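Local coordinates for protein tungsten-containing formylmethanofuran dehydrogenase 2 subunit C (Methanothermobacter wolfeii, PDB 5T5I) that forms the beta-helical subunit C of a tungsten-containing formylmethanofuran dehydrogenase, an enzyme complex that probably interconverts carbon dioxide and formylmethanofuran in methanogenesis, at residues N112-D120 against G133-R141. Sequence-based numbering, arbitrary orientation.
Sequences NAGSWAGQD and GDYVGSSYR. With CA (calcium ion), chain B.
W116 and Y135, side by side on adjacent coils of a parallel beta-helix, illustrate how such a solenoid repeats one side-chain position from turn to turn. Each begins a type II beta turn, W116 to Q119 and Y135 to S138, and the rings point the same way. Their planes lie within 4° of parallel but are slid apart, so Y135 CG sits 3.4 Å from W116 NE1 while Y135 CD2 rests over the rim of the indole. Y97 of another coil also meets the W116 ring. With CG anti to the carbonyl carbon (chi1 -61°), Y135 sends its hydroxyl toward R141, whose NH1 donates to OH at 2.9 Å; the same guanidinium brings NH2 in plane to the indole edge. An alanine in place of Y135 would probably open a gap against the indole and leave R141 NH1 without its phenolic acceptor. Direct backbone bonds, W116 N to D134 O (3.0 Å), G137 N to A117 O and D120 N to S138 O, knit the tightly packed part, where a water also links A117 N to D134 O.

The fit is looser at partly exposed D120. Its OD1 lies 4.0 Å from Y140 N, and a water between them accepts from Y140 N and probably donates to OD1; a glycerol, probably from the crystallisation liquor, is hydrogen-bonded to D120 OD2. Nearby S139 OG, hydrogen-bonded to E164, binds the calcium at 2.7 Å, together with D143 O and an acidic side chain of another protein chain. The extended Q119 side chain bridges the two regions: its NE2 donates almost straight (174°) to S139 O from above the carbonyl plane, while S138 OG takes an in-plane lone pair of that oxygen at 3.0 Å.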
loop_
_atom_site.group_PDB
_atom_site.type_symbol
_atom_site.label_atom_id
_atom_site.label_comp_id
_atom_site.label_asym_id
_atom_site.label_seq_id
_atom_site.Cartn_x
_atom_site.Cartn_y
_atom_site.Cartn_z
ATOM N N ASN C 112 34.327 -18.742 -24.156
ATOM C CA ASN C 112 33.461 -17.563 -24.255
ATOM C C ASN C 112 33.865 -16.648 -25.415
ATOM O O ASN C 112 34.988 -16.727 -25.915
ATOM C CB ASN C 112 33.491 -16.759 -22.952
ATOM C CG ASN C 112 33.222 -17.592 -21.726
ATOM O OD1 ASN C 112 32.266 -18.374 -21.689
ATOM N ND2 ASN C 112 34.085 -17.495 -20.720
ATOM N N ALA C 113 32.934 -15.770 -25.834
ATOM C CA ALA C 113 33.164 -14.767 -26.879
ATOM C C ALA C 113 32.781 -13.380 -26.361
ATOM O O ALA C 113 31.843 -13.245 -25.579
ATOM C CB ALA C 113 32.343 -15.086 -28.119
ATOM N N GLY C 114 33.495 -12.367 -26.826
ATOM C CA GLY C 114 33.228 -10.980 -26.466
ATOM C C GLY C 114 32.034 -10.431 -27.213
ATOM O O GLY C 114 31.341 -11.169 -27.931
ATOM N N SER C 115 31.801 -9.118 -27.077
ATOM C CA SER C 115 30.689 -8.460 -27.751
ATOM C C SER C 115 30.862 -8.442 -29.270
ATOM O O SER C 115 31.976 -8.576 -29.777
ATOM C CB SER C 115 30.511 -7.032 -27.233
ATOM O OG SER C 115 30.233 -7.061 -25.846
ATOM N N TRP C 116 29.738 -8.320 -29.988
ATOM C CA TRP C 116 29.682 -8.244 -31.462
ATOM C C TRP C 116 30.058 -9.557 -32.173
ATOM O O TRP C 116 30.501 -9.539 -33.320
ATOM C CB TRP C 116 30.489 -7.052 -32.004
ATOM C CG TRP C 116 29.892 -5.744 -31.589
ATOM C CD1 TRP C 116 28.699 -5.226 -31.999
ATOM C CD2 TRP C 116 30.416 -4.830 -30.621
ATOM N NE1 TRP C 116 28.434 -4.057 -31.326
ATOM C CE2 TRP C 116 29.479 -3.781 -30.483
ATOM C CE3 TRP C 116 31.592 -4.787 -29.859
ATOM C CZ2 TRP C 116 29.688 -2.695 -29.617
ATOM C CZ3 TRP C 116 31.778 -3.731 -28.976
ATOM C CH2 TRP C 116 30.841 -2.698 -28.870
ATOM N N ALA C 117 29.781 -10.699 -31.543
ATOM C CA ALA C 117 29.991 -11.995 -32.186
ATOM C C ALA C 117 28.969 -12.081 -33.319
ATOM O O ALA C 117 27.780 -11.875 -33.089
ATOM C CB ALA C 117 29.773 -13.128 -31.195
ATOM N N GLY C 118 29.435 -12.292 -34.541
ATOM C CA GLY C 118 28.534 -12.346 -35.693
ATOM C C GLY C 118 27.873 -11.028 -36.070
ATOM O O GLY C 118 26.841 -11.031 -36.740
ATOM N N GLN C 119 28.456 -9.879 -35.684
ATOM C CA GLN C 119 27.913 -8.568 -36.087
ATOM C C GLN C 119 27.838 -8.518 -37.618
ATOM O O GLN C 119 28.780 -8.968 -38.281
ATOM C CB GLN C 119 28.820 -7.444 -35.591
ATOM C CG GLN C 119 28.401 -6.015 -36.037
ATOM C CD GLN C 119 29.408 -5.001 -35.554
ATOM O OE1 GLN C 119 30.612 -5.246 -35.591
ATOM N NE2 GLN C 119 28.953 -3.873 -35.018
ATOM N N ASP C 120 26.707 -8.044 -38.178
ATOM C CA ASP C 120 26.512 -7.947 -39.643
ATOM C C ASP C 120 26.665 -9.290 -40.418
ATOM O O ASP C 120 27.021 -9.273 -41.592
ATOM C CB ASP C 120 27.469 -6.896 -40.264
ATOM C CG ASP C 120 27.159 -5.480 -39.863
ATOM O OD1 ASP C 120 25.978 -5.100 -39.925
ATOM O OD2 ASP C 120 28.113 -4.727 -39.581
ATOM N N GLY C 133 28.894 -11.985 -25.195
ATOM C CA GLY C 133 28.694 -10.639 -24.655
ATOM C C GLY C 133 27.437 -9.964 -25.169
ATOM O O GLY C 133 26.416 -10.615 -25.424
ATOM N N ASP C 134 27.504 -8.637 -25.312
ATOM C CA ASP C 134 26.402 -7.845 -25.845
ATOM C C ASP C 134 26.462 -7.905 -27.372
ATOM O O ASP C 134 27.497 -8.281 -27.936
ATOM C CB ASP C 134 26.531 -6.371 -25.395
ATOM C CG ASP C 134 26.588 -6.180 -23.885
ATOM O OD1 ASP C 134 25.548 -6.378 -23.223
ATOM O OD2 ASP C 134 27.677 -5.828 -23.365
ATOM N N TYR C 135 25.357 -7.521 -28.041
ATOM C CA TYR C 135 25.305 -7.358 -29.493
ATOM C C TYR C 135 25.639 -8.618 -30.321
ATOM O O TYR C 135 26.296 -8.517 -31.364
ATOM C CB TYR C 135 26.221 -6.178 -29.927
ATOM C CG TYR C 135 25.839 -4.830 -29.342
ATOM C CD1 TYR C 135 24.678 -4.180 -29.742
ATOM C CD2 TYR C 135 26.668 -4.180 -28.439
ATOM C CE1 TYR C 135 24.320 -2.943 -29.204
ATOM C CE2 TYR C 135 26.326 -2.941 -27.904
ATOM C CZ TYR C 135 25.154 -2.323 -28.292
ATOM O OH TYR C 135 24.821 -1.096 -27.766
ATOM N N VAL C 136 25.142 -9.792 -29.902
ATOM C CA VAL C 136 25.308 -11.000 -30.698
ATOM C C VAL C 136 24.451 -10.766 -31.954
ATOM O O VAL C 136 23.275 -10.420 -31.822
ATOM C CB VAL C 136 24.822 -12.286 -29.977
ATOM C CG1 VAL C 136 24.899 -13.491 -30.910
ATOM C CG2 VAL C 136 25.615 -12.557 -28.697
ATOM N N GLY C 137 25.043 -10.932 -33.132
ATOM C CA GLY C 137 24.339 -10.762 -34.401
ATOM C C GLY C 137 23.692 -9.405 -34.607
ATOM O O GLY C 137 22.603 -9.324 -35.167
ATOM N N SER C 138 24.355 -8.333 -34.171
ATOM C CA SER C 138 23.841 -6.957 -34.258
ATOM C C SER C 138 24.250 -6.236 -35.558
ATOM O O SER C 138 24.944 -6.790 -36.408
ATOM C CB SER C 138 24.374 -6.147 -33.075
ATOM O OG SER C 138 25.735 -5.829 -33.303
ATOM N N SER C 139 23.825 -4.978 -35.677
ATOM C CA SER C 139 24.225 -4.080 -36.756
ATOM C C SER C 139 25.431 -3.236 -36.250
ATOM O O SER C 139 25.912 -3.443 -35.133
ATOM C CB SER C 139 23.068 -3.149 -37.128
ATOM O OG SER C 139 22.797 -2.161 -36.144
ATOM N N TYR C 140 25.897 -2.302 -37.070
ATOM C CA TYR C 140 26.942 -1.344 -36.707
ATOM C C TYR C 140 26.252 -0.025 -36.313
ATOM O O TYR C 140 25.161 0.264 -36.804
ATOM C CB TYR C 140 27.912 -1.104 -37.881
ATOM C CG TYR C 140 28.980 -0.076 -37.581
ATOM C CD1 TYR C 140 30.003 -0.347 -36.679
ATOM C CD2 TYR C 140 28.947 1.186 -38.171
ATOM C CE1 TYR C 140 30.956 0.617 -36.354
ATOM C CE2 TYR C 140 29.902 2.153 -37.863
ATOM C CZ TYR C 140 30.906 1.866 -36.953
ATOM O OH TYR C 140 31.836 2.841 -36.687
ATOM N N ARG C 141 26.894 0.766 -35.442
ATOM C CA ARG C 141 26.392 2.097 -35.016
ATOM C C ARG C 141 25.886 2.922 -36.208
ATOM O O ARG C 141 26.544 2.994 -37.251
ATOM C CB ARG C 141 27.490 2.930 -34.327
ATOM C CG ARG C 141 28.139 2.295 -33.075
ATOM C CD ARG C 141 27.124 1.723 -32.087
ATOM N NE ARG C 141 27.748 1.248 -30.847
ATOM C CZ ARG C 141 27.083 0.776 -29.791
ATOM N NH1 ARG C 141 25.753 0.718 -29.801
ATOM N NH2 ARG C 141 27.736 0.380 -28.712
HETATM CA CA CA B . 22.497 0.448 -35.622
HETATM O O HOH W 1 28.678 -11.212 -28.654
HETATM O O HOH W 2 26.338 -2.082 -32.297
HETATM O O HOH W 3 25.187 -2.624 -39.978
#